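Local coordinates for manganese-containing pseudocatalase (Thermus thermophilus, PDB 2V8T), which probably breaks down hydrogen peroxide to water and oxygen, as a manganese catalase that carries two manganese ions in each subunit, at residues A[77-85]-A[115-123]. Residues are numbered along the deposited sequence; the frame is centred on the assembly and turned at random.
Sequences VAATINSLL and HFIAGGANS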
ATOM      1  N   VAL A  77     -21.662   9.482  -8.764  1.00  6.46           N
ATOM      2  CA  VAL A  77     -21.446   8.966  -7.412  1.00  6.13           C
ATOM      3  C   VAL A  77     -20.790  10.041  -6.535  1.00  6.14           C
ATOM      4  O   VAL A  77     -21.200  10.205  -5.368  1.00  6.41           O
ATOM      5  CB  VAL A  77     -20.642   7.655  -7.437  1.00  6.37           C
ATOM      6  CG1 VAL A  77     -20.469   7.154  -5.996  1.00  7.67           C
ATOM      7  CG2 VAL A  77     -21.384   6.594  -8.261  1.00  7.18           C
ATOM      8  N   ALA A  78     -19.813  10.791  -7.064  1.00  6.21           N
ATOM      9  CA  ALA A  78     -19.235  11.863  -6.295  1.00  6.26           C
ATOM     10  C   ALA A  78     -20.314  12.878  -5.879  1.00  6.33           C
ATOM     11  O   ALA A  78     -20.302  13.379  -4.754  1.00  6.64           O
ATOM     12  CB  ALA A  78     -18.111  12.532  -7.060  1.00  6.83           C
ATOM     13  N   ALA A  79     -21.226  13.213  -6.804  1.00  6.37           N
ATOM     14  CA  ALA A  79     -22.306  14.160  -6.487  1.00  6.62           C
ATOM     15  C   ALA A  79     -23.196  13.649  -5.373  1.00  6.56           C
ATOM     16  O   ALA A  79     -23.692  14.434  -4.551  1.00  6.86           O
ATOM     17  CB  ALA A  79     -23.124  14.480  -7.736  1.00  7.38           C
ATOM     18  N   THR A  80     -23.439  12.337  -5.348  1.00  6.32           N
ATOM     19  CA  THR A  80     -24.238  11.728  -4.313  1.00  6.54           C
ATOM     20  C   THR A  80     -23.548  11.862  -2.941  1.00  6.28           C
ATOM     21  O   THR A  80     -24.155  12.257  -1.951  1.00  6.69           O
ATOM     22  CB  THR A  80     -24.492  10.244  -4.659  1.00  7.05           C
ATOM     23  OG1 THR A  80     -25.160  10.151  -5.919  1.00  8.31           O
ATOM     24  CG2 THR A  80     -25.320   9.559  -3.617  1.00  8.43           C
ATOM     25  N   ILE A  81     -22.265  11.500  -2.905  1.00  6.34           N
ATOM     26  CA  ILE A  81     -21.469  11.665  -1.689  1.00  6.25           C
ATOM     27  C   ILE A  81     -21.450  13.111  -1.242  1.00  6.22           C
ATOM     28  O   ILE A  81     -21.657  13.417  -0.057  1.00  6.56           O
ATOM     29  CB  ILE A  81     -20.051  11.088  -1.925  1.00  6.17           C
ATOM     30  CG1 ILE A  81     -20.134   9.579  -2.088  1.00  6.82           C
ATOM     31  CG2 ILE A  81     -19.104  11.510  -0.828  1.00  7.11           C
ATOM     32  CD1 ILE A  81     -18.919   8.969  -2.757  1.00  7.66           C
ATOM     33  N   ASN A  82     -21.210  14.025  -2.173  1.00  6.16           N
ATOM     34  CA  ASN A  82     -21.155  15.434  -1.830  1.00  6.11           C
ATOM     35  C   ASN A  82     -22.494  15.919  -1.274  1.00  6.41           C
ATOM     36  O   ASN A  82     -22.535  16.760  -0.370  1.00  6.99           O
ATOM     37  CB  ASN A  82     -20.701  16.261  -3.008  1.00  6.39           C
ATOM     38  CG  ASN A  82     -19.239  16.029  -3.324  1.00  6.31           C
ATOM     39  OD1 ASN A  82     -18.465  15.656  -2.444  1.00  7.23           O
ATOM     40  ND2 ASN A  82     -18.852  16.282  -4.596  1.00  6.85           N
ATOM     41  N   SER A  83     -23.594  15.434  -1.841  1.00  6.48           N
ATOM     42  CA  SER A  83     -24.912  15.763  -1.353  1.00  6.74           C
ATOM     43  C   SER A  83     -25.091  15.334   0.091  1.00  7.10           C
ATOM     44  O   SER A  83     -25.671  16.072   0.904  1.00  7.78           O
ATOM     45  CB  SER A  83     -25.992  15.114  -2.228  1.00  7.46           C
ATOM     46  OG  SER A  83     -26.033  15.633  -3.535  1.00  7.84           O
ATOM     47  N   LEU A  84     -24.628  14.127   0.415  1.00  6.99           N
ATOM     48  CA  LEU A  84     -24.722  13.591   1.767  1.00  7.10           C
ATOM     49  C   LEU A  84     -23.801  14.317   2.749  1.00  7.28           C
ATOM     50  O   LEU A  84     -24.073  14.299   3.956  1.00  8.22           O
ATOM     51  CB  LEU A  84     -24.421  12.087   1.741  1.00  7.13           C
ATOM     52  CG  LEU A  84     -25.460  11.253   0.984  1.00  7.75           C
ATOM     53  CD1 LEU A  84     -24.853   9.871   0.642  1.00  8.63           C
ATOM     54  CD2 LEU A  84     -26.746  11.114   1.790  1.00  8.82           C
ATOM     55  N   LEU A  85     -22.722  14.935   2.271  1.00  7.26           N
ATOM     56  CA  LEU A  85     -21.782  15.625   3.132  1.00  6.97           C
ATOM     57  C   LEU A  85     -22.046  17.127   3.247  1.00  7.31           C
ATOM     58  O   LEU A  85     -21.441  17.798   4.083  1.00  7.94           O
ATOM     59  CB  LEU A  85     -20.356  15.421   2.621  1.00  7.43           C
ATOM     60  CG  LEU A  85     -19.836  13.983   2.729  1.00  6.93           C
ATOM     61  CD1 LEU A  85     -18.514  13.856   2.027  1.00  7.48           C
ATOM     62  CD2 LEU A  85     -19.719  13.543   4.188  1.00  8.40           C
ATOM     63  N   HIS A 115     -13.214  12.586   5.314  1.00  6.37           N
ATOM     64  CA  HIS A 115     -14.137  13.460   4.601  1.00  6.21           C
ATOM     65  C   HIS A 115     -14.119  14.888   5.106  1.00  6.28           C
ATOM     66  O   HIS A 115     -14.433  15.805   4.356  1.00  7.27           O
ATOM     67  CB  HIS A 115     -15.574  12.922   4.741  1.00  6.48           C
ATOM     68  CG  HIS A 115     -15.928  11.856   3.789  1.00  6.30           C
ATOM     69  ND1 HIS A 115     -16.917  10.927   4.111  1.00  6.74           N
ATOM     70  CD2 HIS A 115     -15.530  11.654   2.504  1.00  6.33           C
ATOM     71  CE1 HIS A 115     -17.077  10.196   3.010  1.00  6.75           C
ATOM     72  NE2 HIS A 115     -16.265  10.596   2.015  1.00  6.49           N
ATOM     73  N   PHE A 116     -13.827  15.064   6.424  1.00  6.53           N
ATOM     74  CA  PHE A 116     -13.892  16.350   7.096  1.00  6.85           C
ATOM     75  C   PHE A 116     -12.519  16.958   7.389  1.00  7.02           C
ATOM     76  O   PHE A 116     -12.449  18.125   7.736  1.00  9.08           O
ATOM     77  CB  PHE A 116     -14.705  16.209   8.387  1.00  7.43           C
ATOM     78  CG  PHE A 116     -16.105  15.790   8.117  1.00  7.68           C
ATOM     79  CD1 PHE A 116     -17.043  16.797   7.808  1.00 11.95           C
ATOM     80  CD2 PHE A 116     -16.480  14.480   8.137  1.00  9.54           C
ATOM     81  CE1 PHE A 116     -18.321  16.509   7.470  1.00 14.87           C
ATOM     82  CE2 PHE A 116     -17.811  14.142   7.762  1.00 13.58           C
ATOM     83  CZ  PHE A 116     -18.693  15.201   7.433  1.00 15.30           C
ATOM     84  N   ILE A 117     -11.454  16.173   7.306  1.00  8.25           N
ATOM     85  CA  ILE A 117     -10.081  16.640   7.542  1.00  8.47           C
ATOM     86  C   ILE A 117      -9.357  16.846   6.215  1.00  8.57           C
ATOM     87  O   ILE A 117      -8.963  17.952   5.877  1.00 13.04           O
ATOM     88  CB  ILE A 117      -9.313  15.675   8.477  1.00  7.81           C
ATOM     89  CG1 ILE A 117     -10.019  15.499   9.824  1.00  8.39           C
ATOM     90  CG2 ILE A 117      -7.868  16.169   8.628  1.00  8.75           C
ATOM     91  CD1 ILE A 117      -9.465  14.364  10.661  1.00  8.88           C
ATOM     92  N   ALA A 118      -9.170  15.777   5.463  1.00  9.60           N
ATOM     93  CA  ALA A 118      -8.544  15.883   4.148  1.00  9.88           C
ATOM     94  C   ALA A 118      -9.474  16.556   3.141  1.00  8.88           C
ATOM     95  O   ALA A 118      -9.068  17.384   2.338  1.00 13.34           O
ATOM     96  CB  ALA A 118      -8.159  14.501   3.615  1.00 11.31           C
ATOM     97  N   GLY A 119     -10.717  16.102   3.102  1.00  7.16           N
ATOM     98  CA  GLY A 119     -11.717  16.766   2.307  1.00  7.39           C
ATOM     99  C   GLY A 119     -12.299  17.941   3.066  1.00  7.81           C
ATOM    100  O   GLY A 119     -12.290  17.982   4.295  1.00  8.59           O
ATOM    101  N   GLY A 120     -12.878  18.887   2.340  1.00  7.84           N
ATOM    102  CA  GLY A 120     -13.677  19.927   2.925  1.00  8.10           C
ATOM    103  C   GLY A 120     -15.147  19.498   2.974  1.00  7.50           C
ATOM    104  O   GLY A 120     -16.000  20.091   2.316  1.00  8.35           O
ATOM    105  N   ALA A 121     -15.399  18.406   3.728  1.00  7.19           N
ATOM    106  CA  ALA A 121     -16.707  17.737   3.682  1.00  6.91           C
ATOM    107  C   ALA A 121     -17.064  17.408   2.215  1.00  6.39           C
ATOM    108  O   ALA A 121     -18.119  17.804   1.714  1.00  7.04           O
ATOM    109  CB  ALA A 121     -17.792  18.492   4.392  1.00  7.70           C
ATOM    110  N   ASN A 122     -16.181  16.672   1.540  1.00  6.55           N
ATOM    111  CA  ASN A 122     -16.398  16.319   0.137  1.00  6.41           C
ATOM    112  C   ASN A 122     -15.825  14.921  -0.134  1.00  6.38           C
ATOM    113  O   ASN A 122     -15.091  14.338   0.659  1.00  6.62           O
ATOM    114  CB  ASN A 122     -15.849  17.384  -0.813  1.00  6.81           C
ATOM    115  CG  ASN A 122     -14.391  17.736  -0.663  1.00  7.09           C
ATOM    116  OD1 ASN A 122     -13.480  16.785  -0.782  1.00  8.82           O
ATOM    117  ND2 ASN A 122     -14.057  18.923  -0.401  1.00  6.60           N
ATOM    118  N   SER A 123     -16.198  14.423  -1.328  1.00  6.58           N
ATOM    119  CA  SER A 123     -15.779  13.108  -1.765  1.00  6.39           C
ATOM    120  C   SER A 123     -14.270  13.006  -1.880  1.00  6.48           C
ATOM    121  O   SER A 123     -13.554  13.989  -2.111  1.00  6.89           O
ATOM    122  CB  SER A 123     -16.408  12.766  -3.132  1.00  6.82           C
ATOM    123  OG  SER A 123     -15.796  13.407  -4.227  1.00  7.41           O
TER
HETATM  124  O   HOH W   1     -20.074  18.325  -0.224  1.00  9.96           O
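Leu85, in the last turn of helix 57-85, meets Ala121, Asn122, His115 and Phe116 through CB and its two methyls. Leu85 CB lies 3.4 Å from Ala121 O. CG lies beside the backbone N and anti to the carbonyl carbon (chi1 -67°), and chi2 (172°) then turns CD1 to His115 and CD2 toward Phe116. Leu85 CD1 sits over the centre of one face of the His115 imidazole, a CH-pi contact of 3.7 Å to the centroid. Leu85 CD1 also packs 3.6 Å from Asn122 C. Leu85 CD2 reaches Phe116 CZ at 3.8 Å. Helix 57-85 belongs to the ferritin-like helical core, and its earlier turns supply the manganese ligands Glu70 and His73. The segment 115-123 runs past its far end, with Gly120 at the centre of an inverse gamma turn. One turn back, Asn82 OD1 accepts a hydrogen bond from Ser123 N at 2.8 Å, in the carbonyl plane. Asn82 ND2 and Ser123 OG both bond to Asn49 OD1 of the second subunit. A water donates to both Asn82 O and Ala121 O. Replacing His115 by an alanine would probably deprive Leu85 CD1 of its ring face and leave Gln27 OE1 without the hydrogen bond from NE2.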